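Local coordinates for protein DNA-dependent metalloprotease SPRTN (Homo sapiens, PDB 6MDW) that cleaves proteins covalently cross-linked to DNA, acting as a DNA-dependent zinc metalloprotease that safeguards the genome during DNA synthesis, at residues C68-S73 with H91-A96. Sequence-based numbering, arbitrary orientation.
With ZN (zinc ion), chain F.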
ATOM      1  N   CYS A  68       1.682  -3.338 -12.671  1.00 18.75           N
ATOM      2  CA  CYS A  68       1.545  -2.817 -11.317  1.00 17.00           C
ATOM      3  C   CYS A  68       1.743  -3.970 -10.325  1.00 14.29           C
ATOM      4  O   CYS A  68       1.254  -5.088 -10.548  1.00 14.80           O
ATOM      5  CB  CYS A  68       0.176  -2.163 -11.139  1.00 26.18           C
ATOM      6  SG  CYS A  68      -0.133  -1.601  -9.456  1.00 29.00           S
ATOM      7  N   SER A  69       2.511  -3.709  -9.254  1.00 12.19           N
ATOM      8  CA  SER A  69       2.843  -4.687  -8.218  0.50 13.66           C
ATOM      9  C   SER A  69       2.330  -4.158  -6.872  1.00 12.36           C
ATOM     10  O   SER A  69       2.454  -2.949  -6.612  1.00 17.24           O
ATOM     11  CB  SER A  69       4.343  -4.926  -8.147  0.50 14.25           C
ATOM     12  OG  SER A  69       4.830  -5.629  -9.294  0.50 18.26           O
ATOM     13  N   ILE A  70       1.772  -5.045  -6.051  1.00  8.98           N
ATOM     14  CA  ILE A  70       1.413  -4.727  -4.676  1.00  8.04           C
ATOM     15  C   ILE A  70       2.225  -5.646  -3.771  1.00  8.50           C
ATOM     16  O   ILE A  70       2.345  -6.847  -4.055  1.00  7.56           O
ATOM     17  CB  ILE A  70      -0.098  -4.931  -4.447  1.00  7.55           C
ATOM     18  CG1 ILE A  70      -0.921  -3.986  -5.319  1.00  9.96           C
ATOM     19  CG2 ILE A  70      -0.488  -4.849  -2.965  1.00  8.58           C
ATOM     20  CD1 ILE A  70      -2.426  -4.299  -5.283  1.00  8.89           C
ATOM     21  N   ARG A  71       2.728  -5.096  -2.654  1.00  8.74           N
ATOM     22  CA  ARG A  71       3.439  -5.822  -1.639  0.50  9.45           C
ATOM     23  C   ARG A  71       2.782  -5.562  -0.285  1.00  9.09           C
ATOM     24  O   ARG A  71       2.464  -4.387  -0.022  1.00  9.57           O
ATOM     25  CB  ARG A  71       4.895  -5.355  -1.620  0.50 13.15           C
ATOM     26  CG  ARG A  71       5.539  -5.400  -2.991  0.50 14.16           C
ATOM     27  CD  ARG A  71       5.739  -6.846  -3.368  0.50 15.67           C
ATOM     28  NE  ARG A  71       6.519  -6.959  -4.582  0.50 16.17           N
ATOM     29  CZ  ARG A  71       6.028  -7.313  -5.760  0.50 14.19           C
ATOM     30  NH1 ARG A  71       4.728  -7.465  -5.927  0.50 11.45           N
ATOM     31  NH2 ARG A  71       6.856  -7.560  -6.761  0.50 18.24           N
ATOM     32  N   LEU A  72       2.593  -6.625   0.492  1.00  8.59           N
ATOM     33  CA  LEU A  72       2.029  -6.570   1.839  0.50  7.23           C
ATOM     34  C   LEU A  72       3.108  -7.023   2.823  1.00  8.75           C
ATOM     35  O   LEU A  72       3.783  -8.041   2.575  1.00  9.12           O
ATOM     36  CB  LEU A  72       0.819  -7.503   1.958  0.50  6.79           C
ATOM     37  CG  LEU A  72      -0.453  -7.030   1.254  0.50  7.95           C
ATOM     38  CD1 LEU A  72      -1.523  -8.073   1.344  0.50  9.14           C
ATOM     39  CD2 LEU A  72      -0.983  -5.740   1.843  0.50  6.50           C
ATOM     40  N   SER A  73       3.241  -6.310   3.947  1.00  7.89           N
ATOM     41  CA  SER A  73       4.265  -6.597   4.948  1.00  8.56           C
ATOM     42  C   SER A  73       3.874  -7.811   5.782  1.00 10.43           C
ATOM     43  O   SER A  73       2.965  -7.724   6.617  1.00  8.28           O
ATOM     44  CB  SER A  73       4.455  -5.392   5.816  1.00  9.68           C
ATOM     45  OG  SER A  73       5.331  -5.713   6.873  1.00 10.38           O
ATOM     46  N   HIS A  91      -6.980  -1.061   0.085  1.00  5.60           N
ATOM     47  CA  HIS A  91      -6.404   0.258  -0.109  1.00  6.99           C
ATOM     48  C   HIS A  91      -5.404   0.255  -1.272  1.00  6.17           C
ATOM     49  O   HIS A  91      -5.484   1.078  -2.174  1.00  5.78           O
ATOM     50  CB  HIS A  91      -5.756   0.730   1.198  1.00  7.48           C
ATOM     51  CG  HIS A  91      -5.085   2.060   1.149  1.00  7.54           C
ATOM     52  ND1 HIS A  91      -5.512   3.132   1.932  1.00  8.93           N
ATOM     53  CD2 HIS A  91      -4.005   2.502   0.457  1.00  9.51           C
ATOM     54  CE1 HIS A  91      -4.722   4.169   1.685  1.00  8.03           C
ATOM     55  NE2 HIS A  91      -3.799   3.820   0.777  1.00  7.98           N
ATOM     56  N   GLU A  92      -4.478  -0.706  -1.252  1.00  6.00           N
ATOM     57  CA  GLU A  92      -3.496  -0.802  -2.314  1.00  6.06           C
ATOM     58  C   GLU A  92      -4.157  -1.094  -3.667  1.00  6.26           C
ATOM     59  O   GLU A  92      -3.740  -0.573  -4.689  1.00  7.47           O
ATOM     60  CB  GLU A  92      -2.441  -1.877  -2.028  1.00  6.88           C
ATOM     61  CG  GLU A  92      -1.645  -1.635  -0.753  1.00 10.44           C
ATOM     62  CD  GLU A  92      -1.036  -0.259  -0.652  1.00 14.14           C
ATOM     63  OE1 GLU A  92      -0.646   0.348  -1.674  1.00 13.37           O
ATOM     64  OE2 GLU A  92      -0.972   0.235   0.504  1.00 26.11           O
ATOM     65  N   MET A  93      -5.191  -1.943  -3.667  1.00  5.41           N
ATOM     66  CA  MET A  93      -5.872  -2.253  -4.937  1.00  5.99           C
ATOM     67  C   MET A  93      -6.576  -1.036  -5.534  1.00  6.81           C
ATOM     68  O   MET A  93      -6.670  -0.941  -6.769  1.00  7.20           O
ATOM     69  CB  MET A  93      -6.836  -3.416  -4.716  1.00  5.57           C
ATOM     70  CG  MET A  93      -6.113  -4.754  -4.459  1.00  6.52           C
ATOM     71  SD  MET A  93      -7.230  -6.160  -4.146  1.00  8.82           S
ATOM     72  CE  MET A  93      -7.841  -6.450  -5.809  1.00  9.19           C
ATOM     73  N   ILE A  94      -7.030  -0.103  -4.698  1.00  6.05           N
ATOM     74  CA  ILE A  94      -7.604   1.132  -5.215  1.00  6.64           C
ATOM     75  C   ILE A  94      -6.517   1.939  -5.924  1.00  6.16           C
ATOM     76  O   ILE A  94      -6.687   2.404  -7.038  1.00  7.07           O
ATOM     77  CB  ILE A  94      -8.278   1.970  -4.114  1.00  6.06           C
ATOM     78  CG1 ILE A  94      -9.478   1.223  -3.522  1.00  6.66           C
ATOM     79  CG2 ILE A  94      -8.698   3.287  -4.708  1.00  7.51           C
ATOM     80  CD1 ILE A  94     -10.025   1.898  -2.304  1.00  8.02           C
ATOM     81  N   HIS A  95      -5.352   2.084  -5.289  1.00  6.54           N
ATOM     82  CA  HIS A  95      -4.234   2.756  -5.978  1.00  6.67           C
ATOM     83  C   HIS A  95      -3.936   2.045  -7.299  1.00  8.25           C
ATOM     84  O   HIS A  95      -3.696   2.688  -8.335  1.00  8.07           O
ATOM     85  CB  HIS A  95      -2.980   2.759  -5.101  1.00  6.86           C
ATOM     86  CG  HIS A  95      -2.996   3.712  -3.943  1.00  6.99           C
ATOM     87  ND1 HIS A  95      -3.319   5.061  -4.043  1.00  8.57           N
ATOM     88  CD2 HIS A  95      -2.678   3.491  -2.648  1.00  8.79           C
ATOM     89  CE1 HIS A  95      -3.204   5.599  -2.827  1.00  9.50           C
ATOM     90  NE2 HIS A  95      -2.829   4.657  -1.952  1.00  8.94           N
ATOM     91  N   ALA A  96      -3.880   0.726  -7.273  1.00  6.07           N
ATOM     92  CA  ALA A  96      -3.590  -0.034  -8.495  1.00  7.40           C
ATOM     93  C   ALA A  96      -4.672   0.255  -9.557  1.00  8.57           C
ATOM     94  O   ALA A  96      -4.363   0.390 -10.734  1.00  9.05           O
ATOM     95  CB  ALA A  96      -3.512  -1.498  -8.188  1.00  7.60           C
TER
HETATM   96 ZN    ZN F 805      -2.344   5.038   0.053  1.00 11.10          ZN
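Cys68 begins the strand 68-73 with its sulfur turned to the helix: SG lies anti to the backbone N (chi1 176°) and reaches Ala96 CB at 3.6 Å. A small thiol and a bare methyl suit so near an approach. Ser69 points to the other face of the sheet, where in one conformer its OG hydrogen-bonds Glu45 OE1, as suits a polar residue. Ile70 fills the interface with both branches. Its CG2 packs against Glu92 CB at 3.7 Å, while CD1, at the end of the extended chain, meets Met93 CG at 3.8 Å, the two side chains crossing nearly at right angles, and also borders Ala96 CB at 4.2 Å. Cutting Ile70 back to alanine is likely to leave a gap where CG2 and CD1 touched these three residues. Arg71 again points away, and in one conformer its NH1 forms a salt bridge with the same Glu45 oxygen. The axes of 68-73 and 91-96 approach to 9.2 Å, running nearly antiparallel (167°). This is the HExxH helix of the SprT-like protease domain: His91 and His95 bind the catalytic zinc through NE2, with His110 as the third histidine. Glu92, the catalytic glutamate, bends at chi2 (-52°), setting CB on Ile70 while the carboxylate turns off to the zinc side. Between these segments the packing is thus apolar, with no polar bond from strand to helix.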